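PDB 4MZD: nisin leader peptide-processing serine protease NisP from Lactococcus lactis subsp. lactis, which removes the leader peptide from the nisin precursor, probably as a subtilisin-like serine endopeptidase, and can also cleave its own C-terminal part. Local coordinates for residues A[72-77]-A[152-157]; A[178-183]-A[477-482]; A[249-254]-A[260-265]. One frame throughout, in Å; residues are numbered along the deposited sequence.

In NisP, small contacts are spread around the central sheet of a subtilisin-like domain. Contact 1, with both its segments on helices, comes first along the chain and lies across the chain's centre from the other two, its midpoint about 28 Å from that of contact 2 and about 29 Å from that of contact 3. Contacts 2 and 3 are neighbours, with centres about 17 Å apart, and touch where Asn480 packs on Phe262. Contact 3 joins a loop to helix 256-264, which follows it, and lies between the halves of contact 2 along the chain; contact 2 brings the C-terminal segment 477-482 back to the loop 178-183. Residues of contacts 2 and 3 pack on strand 200-210.

Contact 1 of 3, residues A[72-77]-A[152-157]; sequences QWDMKY and AGQITA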
ATOM      1  N   GLN A  72      -2.838  12.905  14.296  1.00  8.57           N
ATOM      2  CA  GLN A  72      -2.447  12.516  12.941  1.00  8.22           C
ATOM      3  C   GLN A  72      -1.258  13.310  12.406  1.00  7.95           C
ATOM      4  O   GLN A  72      -1.353  13.973  11.375  1.00  8.71           O
ATOM      5  CB  GLN A  72      -3.639  12.633  11.993  1.00  8.21           C
ATOM      6  CG  GLN A  72      -4.793  11.737  12.360  1.00  8.34           C
ATOM      7  CD  GLN A  72      -5.827  11.712  11.271  1.00  7.88           C
ATOM      8  OE1 GLN A  72      -6.812  12.446  11.314  1.00  8.28           O
ATOM      9  NE2 GLN A  72      -5.605  10.875  10.269  1.00  8.49           N
ATOM     10  N   TRP A  73      -0.124  13.208  13.096  1.00  8.36           N
ATOM     11  CA  TRP A  73       1.105  13.881  12.662  1.00  8.65           C
ATOM     12  C   TRP A  73       1.426  13.535  11.208  1.00  8.42           C
ATOM     13  O   TRP A  73       1.967  14.357  10.461  1.00  9.37           O
ATOM     14  CB  TRP A  73       2.295  13.492  13.566  1.00  9.01           C
ATOM     15  CG  TRP A  73       2.606  12.014  13.563  1.00  8.74           C
ATOM     16  CD1 TRP A  73       2.132  11.078  14.432  1.00  9.20           C
ATOM     17  CD2 TRP A  73       3.446  11.312  12.638  1.00  8.53           C
ATOM     18  NE1 TRP A  73       2.616   9.833  14.106  1.00  9.27           N
ATOM     19  CE2 TRP A  73       3.430   9.950  13.013  1.00  9.35           C
ATOM     20  CE3 TRP A  73       4.215  11.701  11.535  1.00  8.96           C
ATOM     21  CZ2 TRP A  73       4.134   8.971  12.309  1.00  9.94           C
ATOM     22  CZ3 TRP A  73       4.917  10.723  10.834  1.00  9.92           C
ATOM     23  CH2 TRP A  73       4.867   9.377  11.227  1.00 10.31           C
ATOM     24  N   ASP A  74       1.119  12.297  10.823  1.00  8.22           N
ATOM     25  CA  ASP A  74       1.465  11.775   9.509  1.00  8.20           C
ATOM     26  C   ASP A  74       0.614  12.413   8.408  1.00  8.55           C
ATOM     27  O   ASP A  74       1.090  12.661   7.296  1.00  9.53           O
ATOM     28  CB  ASP A  74       1.313  10.250   9.513  1.00  8.37           C
ATOM     29  CG  ASP A  74      -0.099   9.802   9.856  1.00  8.66           C
ATOM     30  OD1 ASP A  74      -0.669  10.308  10.848  1.00  9.51           O
ATOM     31  OD2 ASP A  74      -0.644   8.943   9.125  1.00  9.38           O
ATOM     32  N   MET A  75      -0.650  12.680   8.727  1.00  9.21           N
ATOM     33  CA  MET A  75      -1.558  13.345   7.803  1.00 10.27           C
ATOM     34  C   MET A  75      -1.234  14.836   7.735  1.00 10.38           C
ATOM     35  O   MET A  75      -1.263  15.437   6.666  1.00 11.01           O
ATOM     36  CB  MET A  75      -3.012  13.104   8.229  1.00 12.26           C
ATOM     37  CG  MET A  75      -4.024  13.006   7.112  1.00 12.49           C
ATOM     38  SD  MET A  75      -3.625  11.760   5.851  1.00 10.67           S
ATOM     39  CE  MET A  75      -3.999  10.150   6.550  1.00 12.45           C
ATOM     40  N   LYS A  76      -0.910  15.438   8.876  1.00 10.44           N
ATOM     41  CA  LYS A  76      -0.488  16.835   8.871  1.00 11.07           C
ATOM     42  C   LYS A  76       0.723  17.013   7.957  1.00 10.80           C
ATOM     43  O   LYS A  76       0.846  18.013   7.246  1.00 11.50           O
ATOM     44  CB  LYS A  76      -0.141  17.310  10.283  1.00 12.13           C
ATOM     45  CG  LYS A  76      -1.314  17.374  11.238  1.00 13.24           C
ATOM     46  CD  LYS A  76      -0.837  17.868  12.592  1.00 15.52           C
ATOM     47  CE  LYS A  76      -1.931  17.826  13.640  1.00 17.19           C
ATOM     48  NZ  LYS A  76      -1.426  18.435  14.902  1.00 19.23           N
ATOM     49  N   TYR A  77       1.621  16.035   7.981  1.00 10.15           N
ATOM     50  CA  TYR A  77       2.855  16.122   7.213  1.00 10.88           C
ATOM     51  C   TYR A  77       2.593  16.266   5.705  1.00 11.21           C
ATOM     52  O   TYR A  77       3.212  17.084   5.028  1.00 14.08           O
ATOM     53  CB  TYR A  77       3.728  14.897   7.492  1.00 11.74           C
ATOM     54  CG  TYR A  77       5.116  14.989   6.915  1.00 13.63           C
ATOM     55  CD1 TYR A  77       6.174  15.456   7.680  1.00 15.59           C
ATOM     56  CD2 TYR A  77       5.372  14.600   5.606  1.00 14.55           C
ATOM     57  CE1 TYR A  77       7.451  15.536   7.151  1.00 16.88           C
ATOM     58  CE2 TYR A  77       6.636  14.677   5.072  1.00 15.73           C
ATOM     59  CZ  TYR A  77       7.674  15.146   5.849  1.00 16.53           C
ATOM     60  OH  TYR A  77       8.937  15.225   5.308  1.00 18.75           O
ATOM     61  N   ALA A 152      -7.622   1.535   4.368  1.00  6.57           N
ATOM     62  CA  ALA A 152      -8.733   2.327   3.845  1.00  6.96           C
ATOM     63  C   ALA A 152      -8.854   3.677   4.542  1.00  6.68           C
ATOM     64  O   ALA A 152      -9.114   4.687   3.886  1.00  7.10           O
ATOM     65  CB  ALA A 152     -10.036   1.564   3.951  1.00  7.44           C
ATOM     66  N   GLY A 153      -8.666   3.702   5.858  1.00  7.11           N
ATOM     67  CA  GLY A 153      -8.770   4.952   6.585  1.00  7.51           C
ATOM     68  C   GLY A 153      -7.778   5.992   6.088  1.00  6.88           C
ATOM     69  O   GLY A 153      -8.098   7.187   6.027  1.00  7.08           O
ATOM     70  N   GLN A 154      -6.574   5.546   5.732  1.00  6.41           N
ATOM     71  CA  GLN A 154      -5.560   6.462   5.229  1.00  6.83           C
ATOM     72  C   GLN A 154      -5.981   7.125   3.923  1.00  6.45           C
ATOM     73  O   GLN A 154      -5.559   8.248   3.631  1.00  7.03           O
ATOM     74  CB  GLN A 154      -4.229   5.735   5.030  1.00  6.93           C
ATOM     75  CG  GLN A 154      -3.632   5.247   6.327  1.00  7.74           C
ATOM     76  CD  GLN A 154      -3.264   6.397   7.214  1.00  8.44           C
ATOM     77  OE1 GLN A 154      -2.349   7.153   6.900  1.00  9.88           O
ATOM     78  NE2 GLN A 154      -4.018   6.582   8.303  1.00  9.28           N
ATOM     79  N   ILE A 155      -6.779   6.421   3.121  1.00  6.24           N
ATOM     80  CA  ILE A 155      -7.278   6.988   1.884  1.00  6.82           C
ATOM     81  C   ILE A 155      -8.440   7.949   2.127  1.00  7.07           C
ATOM     82  O   ILE A 155      -8.424   9.074   1.626  1.00  8.06           O
ATOM     83  CB  ILE A 155      -7.751   5.892   0.898  1.00  7.14           C
ATOM     84  CG1 ILE A 155      -6.630   4.882   0.641  1.00  7.66           C
ATOM     85  CG2 ILE A 155      -8.209   6.510  -0.412  1.00  8.27           C
ATOM     86  CD1 ILE A 155      -7.038   3.709  -0.212  1.00  9.19           C
ATOM     87  N   THR A 156      -9.443   7.502   2.887  1.00  6.99           N
ATOM     88  CA  THR A 156     -10.769   8.091   2.778  1.00  7.01           C
ATOM     89  C   THR A 156     -11.472   8.422   4.094  1.00  7.04           C
ATOM     90  O   THR A 156     -12.591   8.926   4.063  1.00  7.37           O
ATOM     91  CB  THR A 156     -11.678   7.168   1.932  1.00  7.94           C
ATOM     92  OG1 THR A 156     -12.835   7.888   1.522  1.00  8.26           O
ATOM     93  CG2 THR A 156     -12.101   5.913   2.707  1.00  7.95           C
ATOM     94  N   ALA A 157     -10.863   8.146   5.245  1.00  7.15           N
ATOM     95  CA  ALA A 157     -11.572   8.415   6.498  1.00  7.72           C
ATOM     96  C   ALA A 157     -12.114   9.835   6.507  1.00  7.72           C
ATOM     97  O   ALA A 157     -11.433  10.790   6.119  1.00  7.68           O
ATOM     98  CB  ALA A 157     -10.690   8.178   7.701  1.00  7.84           C
TER
HETATM   99  O   HOH W   1      -3.426   8.833  10.185  1.00 10.34           O
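Asp74 and Gln154 approach each other from opposite directions, and their flat ends arrive with the carboxylate and amide planes only 18° apart. Asp74 OD2 stops 3.3 Å from Gln154 OE1. Both atoms are acceptors, so no bond joins them; Lys358 probably makes the proximity tolerable, its ammonium group forming a salt bridge with Asp74 OD2 and a hydrogen bond with Gln154 OE1. A water completes the link on the amide's other arm: it accepts from Gln154 NE2 at 3.0 Å and can donate to Asp74 OD2, 3.0 Å away, although other acceptors compete for its protons. Gln72 NE2 also donates to it, 3.0 Å away. Beside the amide oxygen, the methyl CE of Met75 lies 3.4 Å from Gln154 OE1 and 3.8 Å from Gln154 O, delivered there by a thioether chain bent at both of its outer torsions. Gln154 leaves a helix, 147-156, that opens with His147, assigned by prediction to the charge relay; a helix beginning at the catalytic histidine is a hallmark of the subtilase fold. The side chain of Gln154 is about 8 Å from that of Ser353. Outside the two segments, Gln154 NE2 also bonds to Thr339 OG1, which, with Lys358 on OE1, fixes which way round the amide is turned. Asp74 is brought to the lysine by chi1 of 59°, which sets CG between the backbone N and the carbonyl carbon. Further out, Gln72 occupies the N-cap position of helix 73-79 and gives a bond from NE2 to Leu162 O, while Pro357 of helix 356-370 packs on Gln154.

Contact 2 of 3, residues A[178-183]-A[477-482]; sequences ENLSKS and NNRNSR
Asn478, whose carbonyl oxygen lies 4.2 Å from Leu180 CD1, gives its backbone N-H to Ser481 OG over 2.7 Å in a moderately bent bond. Its OD1 receives the N-H of Asn480 at 2.8 Å, with the donor tilted 24° from the carbonyl plane, making an Asx turn. Asn478 to Ser481 form a type I beta turn, closed by Ser481 N bonding to Asn478 O at 3.0 Å. These internal bonds probably make the turn a firm surface for Leu180. Leu180 crosses Arg479 at about a right angle, its branch CD2 pressing to 3.4 Å on Arg479 CG, a tight fit for two aliphatic carbons, while CD1 lies alongside the turn's backbone. Leu180 CG sits beside its backbone N (chi1 -61°), which sends both methyls toward Arg479. The other link runs through a water, which accepts from Lys182 NZ at 2.8 Å and donates to Arg482 O at 2.9 Å. Lys182 has Asp128 as a salt-bridge partner, and the Arg482 guanidinium is held by Asp217 and Asp221. The side chain of Arg479 is about 10 Å from those of His147 and Ser353, two predicted charge-relay residues. Both loops meet beside strand 486-487, which pairs antiparallel with strand 200-210: Leu180 and Arg479 each touch Ser486, Ser181 shares a backbone bond with Val485, and helix 183-195 starts directly after the Leu180 loop.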
ATOM      1  N   GLU A 178      -6.740 -14.436   6.964  1.00 12.36           N
ATOM      2  CA  GLU A 178      -6.098 -14.036   8.208  1.00 14.33           C
ATOM      3  C   GLU A 178      -4.578 -14.112   8.168  1.00 15.48           C
ATOM      4  O   GLU A 178      -3.919 -13.745   9.143  1.00 17.92           O
ATOM      5  CB  GLU A 178      -6.637 -14.852   9.378  1.00 17.01           C
ATOM      6  CG  GLU A 178      -8.076 -14.552   9.688  1.00 20.73           C
ATOM      7  CD  GLU A 178      -8.565 -15.340  10.869  1.00 24.94           C
ATOM      8  OE1 GLU A 178      -8.634 -16.584  10.766  1.00 26.85           O
ATOM      9  OE2 GLU A 178      -8.860 -14.722  11.911  1.00 26.37           O
ATOM     10  N   ASN A 179      -4.009 -14.579   7.064  1.00 15.71           N
ATOM     11  CA  ASN A 179      -2.554 -14.666   7.026  1.00 18.11           C
ATOM     12  C   ASN A 179      -1.913 -14.210   5.721  1.00 16.20           C
ATOM     13  O   ASN A 179      -1.725 -13.014   5.516  1.00 17.96           O
ATOM     14  CB  ASN A 179      -2.040 -16.044   7.482  1.00 21.47           C
ATOM     15  CG  ASN A 179      -2.393 -17.165   6.514  1.00 24.39           C
ATOM     16  OD1 ASN A 179      -3.543 -17.310   6.108  1.00 26.39           O
ATOM     17  ND2 ASN A 179      -1.391 -17.965   6.138  1.00 24.53           N
ATOM     18  N   LEU A 180      -1.559 -15.154   4.853  1.00 12.75           N
ATOM     19  CA  LEU A 180      -0.825 -14.831   3.636  1.00 10.49           C
ATOM     20  C   LEU A 180      -1.721 -14.859   2.394  1.00  9.44           C
ATOM     21  O   LEU A 180      -2.872 -15.307   2.436  1.00  9.69           O
ATOM     22  CB  LEU A 180       0.373 -15.766   3.486  1.00 10.82           C
ATOM     23  CG  LEU A 180       1.385 -15.671   4.633  1.00 12.25           C
ATOM     24  CD1 LEU A 180       2.350 -16.843   4.607  1.00 13.04           C
ATOM     25  CD2 LEU A 180       2.133 -14.343   4.577  1.00 13.47           C
ATOM     26  N   SER A 181      -1.172 -14.372   1.288  1.00  9.11           N
ATOM     27  CA  SER A 181      -1.889 -14.314   0.028  1.00  9.03           C
ATOM     28  C   SER A 181      -1.026 -14.909  -1.084  1.00  9.02           C
ATOM     29  O   SER A 181       0.076 -15.397  -0.834  1.00  9.15           O
ATOM     30  CB  SER A 181      -2.305 -12.865  -0.264  1.00  8.71           C
ATOM     31  OG  SER A 181      -3.047 -12.748  -1.465  1.00  8.90           O
ATOM     32  N   LYS A 182      -1.558 -14.890  -2.300  1.00  9.27           N
ATOM     33  CA  LYS A 182      -0.897 -15.479  -3.468  1.00 10.01           C
ATOM     34  C   LYS A 182      -0.943 -14.500  -4.628  1.00  9.62           C
ATOM     35  O   LYS A 182      -1.915 -13.761  -4.782  1.00 10.04           O
ATOM     36  CB  LYS A 182      -1.601 -16.771  -3.899  1.00 11.18           C
ATOM     37  CG  LYS A 182      -1.531 -17.905  -2.893  1.00 11.70           C
ATOM     38  CD  LYS A 182      -0.158 -18.556  -2.870  1.00 12.10           C
ATOM     39  CE  LYS A 182      -0.197 -19.875  -2.119  1.00 12.76           C
ATOM     40  NZ  LYS A 182       1.131 -20.546  -2.134  1.00 13.69           N
ATOM     41  N   SER A 183       0.090 -14.515  -5.467  1.00  9.83           N
ATOM     42  CA  SER A 183       0.114 -13.620  -6.615  1.00 10.61           C
ATOM     43  C   SER A 183      -1.037 -13.900  -7.576  1.00  9.98           C
ATOM     44  O   SER A 183      -1.534 -12.988  -8.222  1.00 10.87           O
ATOM     45  CB  SER A 183       1.454 -13.687  -7.350  1.00 11.44           C
ATOM     46  OG  SER A 183       1.674 -14.970  -7.901  1.00 11.92           O
ATOM     47  N   ASN A 477       8.353 -23.405   5.915  1.00 22.69           N
ATOM     48  CA  ASN A 477       7.567 -22.386   5.227  1.00 22.17           C
ATOM     49  C   ASN A 477       7.398 -21.154   6.099  1.00 20.92           C
ATOM     50  O   ASN A 477       7.256 -21.259   7.319  1.00 21.15           O
ATOM     51  CB  ASN A 477       6.196 -22.929   4.835  1.00 23.60           C
ATOM     52  CG  ASN A 477       6.267 -23.902   3.683  1.00 25.67           C
ATOM     53  OD1 ASN A 477       7.329 -24.105   3.095  1.00 26.28           O
ATOM     54  ND2 ASN A 477       5.134 -24.506   3.345  1.00 26.74           N
ATOM     55  N   ASN A 478       7.398 -19.985   5.467  1.00 19.53           N
ATOM     56  CA  ASN A 478       7.394 -18.725   6.194  1.00 18.27           C
ATOM     57  C   ASN A 478       6.807 -17.586   5.354  1.00 16.90           C
ATOM     58  O   ASN A 478       6.420 -17.789   4.201  1.00 16.04           O
ATOM     59  CB  ASN A 478       8.821 -18.389   6.631  1.00 18.71           C
ATOM     60  CG  ASN A 478       9.777 -18.282   5.455  1.00 18.45           C
ATOM     61  OD1 ASN A 478       9.856 -17.240   4.807  1.00 18.76           O
ATOM     62  ND2 ASN A 478      10.502 -19.360   5.170  1.00 19.11           N
ATOM     63  N   ARG A 479       6.747 -16.393   5.937  1.00 16.41           N
ATOM     64  CA  ARG A 479       6.151 -15.229   5.282  1.00 16.54           C
ATOM     65  C   ARG A 479       6.879 -14.841   3.998  1.00 14.45           C
ATOM     66  O   ARG A 479       6.312 -14.188   3.114  1.00 14.36           O
ATOM     67  CB  ARG A 479       6.153 -14.033   6.235  1.00 20.02           C
ATOM     68  CG  ARG A 479       4.805 -13.361   6.396  1.00 23.77           C
ATOM     69  CD  ARG A 479       4.892 -12.127   7.281  1.00 25.85           C
ATOM     70  NE  ARG A 479       5.436 -10.980   6.562  1.00 27.66           N
ATOM     71  CZ  ARG A 479       6.711 -10.611   6.592  1.00 28.00           C
ATOM     72  NH1 ARG A 479       7.586 -11.291   7.317  1.00 28.65           N
ATOM     73  NH2 ARG A 479       7.109  -9.552   5.898  1.00 27.79           N
ATOM     74  N   ASN A 480       8.143 -15.236   3.909  1.00 12.83           N
ATOM     75  CA  ASN A 480       8.964 -14.947   2.744  1.00 13.28           C
ATOM     76  C   ASN A 480       9.230 -16.171   1.875  1.00 13.26           C
ATOM     77  O   ASN A 480      10.096 -16.128   1.013  1.00 13.61           O
ATOM     78  CB  ASN A 480      10.291 -14.309   3.164  1.00 14.77           C
ATOM     79  CG  ASN A 480      10.119 -12.904   3.698  1.00 15.24           C
ATOM     80  OD1 ASN A 480      10.394 -12.634   4.871  1.00 17.82           O
ATOM     81  ND2 ASN A 480       9.669 -12.000   2.844  1.00 14.97           N
ATOM     82  N   SER A 481       8.484 -17.258   2.078  1.00 13.37           N
ATOM     83  CA  SER A 481       8.610 -18.416   1.191  1.00 13.93           C
ATOM     84  C   SER A 481       8.186 -18.051  -0.220  1.00 13.12           C
ATOM     85  O   SER A 481       7.384 -17.139  -0.408  1.00 13.00           O
ATOM     86  CB  SER A 481       7.749 -19.581   1.676  1.00 15.35           C
ATOM     87  OG  SER A 481       8.234 -20.104   2.891  1.00 16.30           O
ATOM     88  N   ARG A 482       8.705 -18.771  -1.211  1.00 12.77           N
ATOM     89  CA  ARG A 482       8.296 -18.527  -2.584  1.00 13.49           C
ATOM     90  C   ARG A 482       6.784 -18.574  -2.691  1.00 13.30           C
ATOM     91  O   ARG A 482       6.143 -19.502  -2.189  1.00 13.81           O
ATOM     92  CB  ARG A 482       8.908 -19.565  -3.518  1.00 13.98           C
ATOM     93  CG  ARG A 482      10.413 -19.541  -3.537  1.00 14.10           C
ATOM     94  CD  ARG A 482      10.944 -20.722  -4.319  1.00 14.44           C
ATOM     95  NE  ARG A 482      10.601 -20.634  -5.732  1.00 14.89           N
ATOM     96  CZ  ARG A 482      10.811 -21.615  -6.604  1.00 15.27           C
ATOM     97  NH1 ARG A 482      11.342 -22.764  -6.193  1.00 16.28           N
ATOM     98  NH2 ARG A 482      10.484 -21.453  -7.881  1.00 16.23           N
TER
HETATM   99  O   HOH W   2       3.574 -19.731  -0.964  1.00 15.73           O

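Contact 3 of 3, residues A[249-254]-A[260-265]; sequences DSLNIQ and INFLKR
Phe262 offers its ring to two residues of the preceding loop, Leu251 and Asp249, whose side chains each run at about a right angle to that of Phe262. Its CG is swung anti to the backbone N (chi1 177°), which carries the ring off the helix and out over the loop. Leu251 answers with CD1 above one face, 4.1 Å from the ring centroid and 19° off the normal, a CH-pi contact displaced toward the CG side, where CD1 is 3.9 Å from Phe262 CG. Its other branch is used as well: Leu251 CD2 reaches Phe262 CB at 4.1 Å, so both branches come from the same side, CD1 over the ring and CD2 beside CB. Asp249 meets the far end of the ring obliquely. With CG beside its own backbone N (chi1 -62°), the carboxylate carbon comes to 3.6 Å from Phe262 CZ, and Asp249 CB lies 3.9 Å from Phe262 CE1. This is packing without a polar bond to the ring; the acid is instead steadied by Tyr208, whose hydroxyl is hydrogen-bonded to OD2. Asn302 OD1 accepts from the backbone N-H groups of Asp249 and Leu251, which probably helps to hold the two residues in place. Asn252 OD1 takes the N-H of Gln254 at 3.0 Å in an Asx turn that leads into helix 256-264. The ring of Phe266 meets that of Phe262. The loop ties strand 241-245 to the next helix, where subtilisins carry the asparagine of the oxyanion hole; consistently, the side chain of Asp249 is about 12 Å from that of Ser353, the predicted charge-relay serine.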
ATOM      1  N   ASP A 249      11.656  -4.319   4.951  1.00  8.89           N
ATOM      2  CA  ASP A 249      12.780  -5.171   5.337  1.00  9.85           C
ATOM      3  C   ASP A 249      14.123  -4.453   5.316  1.00  9.66           C
ATOM      4  O   ASP A 249      15.175  -5.091   5.375  1.00 10.60           O
ATOM      5  CB  ASP A 249      12.801  -6.439   4.480  1.00 10.36           C
ATOM      6  CG  ASP A 249      11.556  -7.269   4.688  1.00 10.50           C
ATOM      7  OD1 ASP A 249      11.336  -7.723   5.832  1.00 12.26           O
ATOM      8  OD2 ASP A 249      10.774  -7.446   3.731  1.00 10.64           O
ATOM      9  N   SER A 250      14.084  -3.127   5.249  1.00 10.06           N
ATOM     10  CA  SER A 250      15.299  -2.316   5.284  1.00 10.79           C
ATOM     11  C   SER A 250      16.276  -2.656   4.162  1.00 11.12           C
ATOM     12  O   SER A 250      17.486  -2.510   4.324  1.00 12.63           O
ATOM     13  CB  SER A 250      16.004  -2.450   6.643  1.00 11.23           C
ATOM     14  OG  SER A 250      15.104  -2.183   7.708  1.00 11.35           O
ATOM     15  N   LEU A 251      15.749  -3.102   3.029  1.00 10.48           N
ATOM     16  CA  LEU A 251      16.570  -3.500   1.886  1.00 11.14           C
ATOM     17  C   LEU A 251      16.648  -2.414   0.830  1.00 11.63           C
ATOM     18  O   LEU A 251      15.623  -1.870   0.417  1.00 11.83           O
ATOM     19  CB  LEU A 251      16.006  -4.760   1.225  1.00 11.63           C
ATOM     20  CG  LEU A 251      15.930  -6.019   2.083  1.00 12.83           C
ATOM     21  CD1 LEU A 251      15.094  -7.103   1.416  1.00 13.46           C
ATOM     22  CD2 LEU A 251      17.331  -6.532   2.392  1.00 14.58           C
ATOM     23  N   ASN A 252      17.858  -2.107   0.368  1.00 12.89           N
ATOM     24  CA  ASN A 252      17.974  -1.316  -0.846  1.00 14.42           C
ATOM     25  C   ASN A 252      17.750  -2.246  -2.024  1.00 13.77           C
ATOM     26  O   ASN A 252      18.531  -3.166  -2.255  1.00 13.74           O
ATOM     27  CB  ASN A 252      19.322  -0.611  -0.964  1.00 17.45           C
ATOM     28  CG  ASN A 252      19.332   0.403  -2.087  1.00 20.16           C
ATOM     29  OD1 ASN A 252      18.967   0.087  -3.221  1.00 20.75           O
ATOM     30  ND2 ASN A 252      19.716   1.637  -1.773  1.00 21.93           N
ATOM     31  N   ILE A 253      16.674  -2.017  -2.763  1.00 13.85           N
ATOM     32  CA  ILE A 253      16.258  -2.977  -3.774  1.00 14.79           C
ATOM     33  C   ILE A 253      17.227  -3.053  -4.949  1.00 14.55           C
ATOM     34  O   ILE A 253      17.146  -3.971  -5.760  1.00 15.61           O
ATOM     35  CB  ILE A 253      14.813  -2.712  -4.246  1.00 17.00           C
ATOM     36  CG1 ILE A 253      14.705  -1.338  -4.915  1.00 19.36           C
ATOM     37  CG2 ILE A 253      13.853  -2.824  -3.069  1.00 17.46           C
ATOM     38  CD1 ILE A 253      15.005  -1.341  -6.396  1.00 21.77           C
ATOM     39  N   GLN A 254      18.149  -2.098  -5.032  1.00 14.80           N
ATOM     40  CA  GLN A 254      19.157  -2.109  -6.087  1.00 16.33           C
ATOM     41  C   GLN A 254      20.403  -2.888  -5.687  1.00 15.56           C
ATOM     42  O   GLN A 254      21.268  -3.144  -6.519  1.00 17.07           O
ATOM     43  CB  GLN A 254      19.542  -0.683  -6.480  1.00 19.30           C
ATOM     44  CG  GLN A 254      18.479   0.030  -7.299  1.00 22.56           C
ATOM     45  CD  GLN A 254      19.032   1.222  -8.044  1.00 25.16           C
ATOM     46  OE1 GLN A 254      19.254   2.282  -7.462  1.00 26.52           O
ATOM     47  NE2 GLN A 254      19.271   1.053  -9.341  1.00 25.93           N
ATOM     48  N   ILE A 260      19.717 -11.141  -2.007  1.00 13.95           N
ATOM     49  CA  ILE A 260      19.981 -12.569  -2.027  1.00 15.02           C
ATOM     50  C   ILE A 260      20.277 -13.085  -0.617  1.00 15.81           C
ATOM     51  O   ILE A 260      19.750 -14.118  -0.204  1.00 15.81           O
ATOM     52  CB  ILE A 260      21.143 -12.906  -2.969  1.00 15.47           C
ATOM     53  CG1 ILE A 260      20.681 -12.781  -4.422  1.00 15.61           C
ATOM     54  CG2 ILE A 260      21.663 -14.319  -2.703  1.00 16.54           C
ATOM     55  CD1 ILE A 260      19.703 -13.855  -4.837  1.00 16.12           C
ATOM     56  N   ASN A 261      21.119 -12.365   0.116  1.00 16.00           N
ATOM     57  CA  ASN A 261      21.428 -12.748   1.490  1.00 17.15           C
ATOM     58  C   ASN A 261      20.172 -12.812   2.348  1.00 16.87           C
ATOM     59  O   ASN A 261      20.026 -13.697   3.188  1.00 17.42           O
ATOM     60  CB  ASN A 261      22.439 -11.788   2.114  1.00 18.55           C
ATOM     61  CG  ASN A 261      23.798 -11.871   1.459  1.00 20.77           C
ATOM     62  OD1 ASN A 261      24.088 -12.817   0.727  1.00 21.20           O
ATOM     63  ND2 ASN A 261      24.644 -10.882   1.725  1.00 22.06           N
ATOM     64  N   PHE A 262      19.263 -11.867   2.132  1.00 15.95           N
ATOM     65  CA  PHE A 262      17.993 -11.868   2.841  1.00 16.14           C
ATOM     66  C   PHE A 262      17.200 -13.125   2.477  1.00 16.12           C
ATOM     67  O   PHE A 262      16.719 -13.838   3.353  1.00 16.95           O
ATOM     68  CB  PHE A 262      17.210 -10.586   2.528  1.00 16.43           C
ATOM     69  CG  PHE A 262      15.847 -10.527   3.160  1.00 16.23           C
ATOM     70  CD1 PHE A 262      15.675 -10.012   4.437  1.00 16.55           C
ATOM     71  CD2 PHE A 262      14.733 -10.969   2.467  1.00 16.65           C
ATOM     72  CE1 PHE A 262      14.413  -9.954   5.014  1.00 16.87           C
ATOM     73  CE2 PHE A 262      13.472 -10.912   3.037  1.00 17.01           C
ATOM     74  CZ  PHE A 262      13.315 -10.405   4.309  1.00 17.04           C
ATOM     75  N   LEU A 263      17.103 -13.421   1.184  1.00 15.98           N
ATOM     76  CA  LEU A 263      16.328 -14.577   0.737  1.00 16.06           C
ATOM     77  C   LEU A 263      16.883 -15.900   1.249  1.00 15.81           C
ATOM     78  O   LEU A 263      16.131 -16.847   1.484  1.00 15.27           O
ATOM     79  CB  LEU A 263      16.234 -14.628  -0.789  1.00 17.00           C
ATOM     80  CG  LEU A 263      15.338 -13.597  -1.469  1.00 18.86           C
ATOM     81  CD1 LEU A 263      15.152 -13.974  -2.929  1.00 19.41           C
ATOM     82  CD2 LEU A 263      13.995 -13.518  -0.761  1.00 19.38           C
ATOM     83  N   LYS A 264      18.200 -15.974   1.409  1.00 16.05           N
ATOM     84  CA  LYS A 264      18.830 -17.207   1.873  1.00 17.40           C
ATOM     85  C   LYS A 264      18.396 -17.585   3.287  1.00 18.19           C
ATOM     86  O   LYS A 264      18.534 -18.734   3.697  1.00 19.46           O
ATOM     87  CB  LYS A 264      20.349 -17.100   1.775  1.00 19.19           C
ATOM     88  CG  LYS A 264      20.856 -17.204   0.353  1.00 20.92           C
ATOM     89  CD  LYS A 264      22.360 -17.022   0.286  1.00 23.21           C
ATOM     90  CE  LYS A 264      22.899 -17.399  -1.080  1.00 25.41           C
ATOM     91  NZ  LYS A 264      22.789 -18.865  -1.327  1.00 27.11           N
ATOM     92  N   ARG A 265      17.860 -16.618   4.024  1.00 18.55           N
ATOM     93  CA  ARG A 265      17.333 -16.891   5.354  1.00 19.72           C
ATOM     94  C   ARG A 265      16.046 -17.709   5.278  1.00 18.97           C
ATOM     95  O   ARG A 265      15.671 -18.374   6.250  1.00 19.85           O
ATOM     96  CB  ARG A 265      17.048 -15.583   6.100  1.00 21.41           C
ATOM     97  CG  ARG A 265      18.249 -14.681   6.327  1.00 23.45           C
ATOM     98  CD  ARG A 265      17.807 -13.365   6.957  1.00 25.41           C
ATOM     99  NE  ARG A 265      17.019 -13.590   8.167  1.00 27.04           N
ATOM    100  CZ  ARG A 265      16.190 -12.696   8.701  1.00 28.14           C
ATOM    101  NH1 ARG A 265      16.031 -11.507   8.134  1.00 28.43           N
ATOM    102  NH2 ARG A 265      15.514 -12.995   9.803  1.00 29.02           N
TER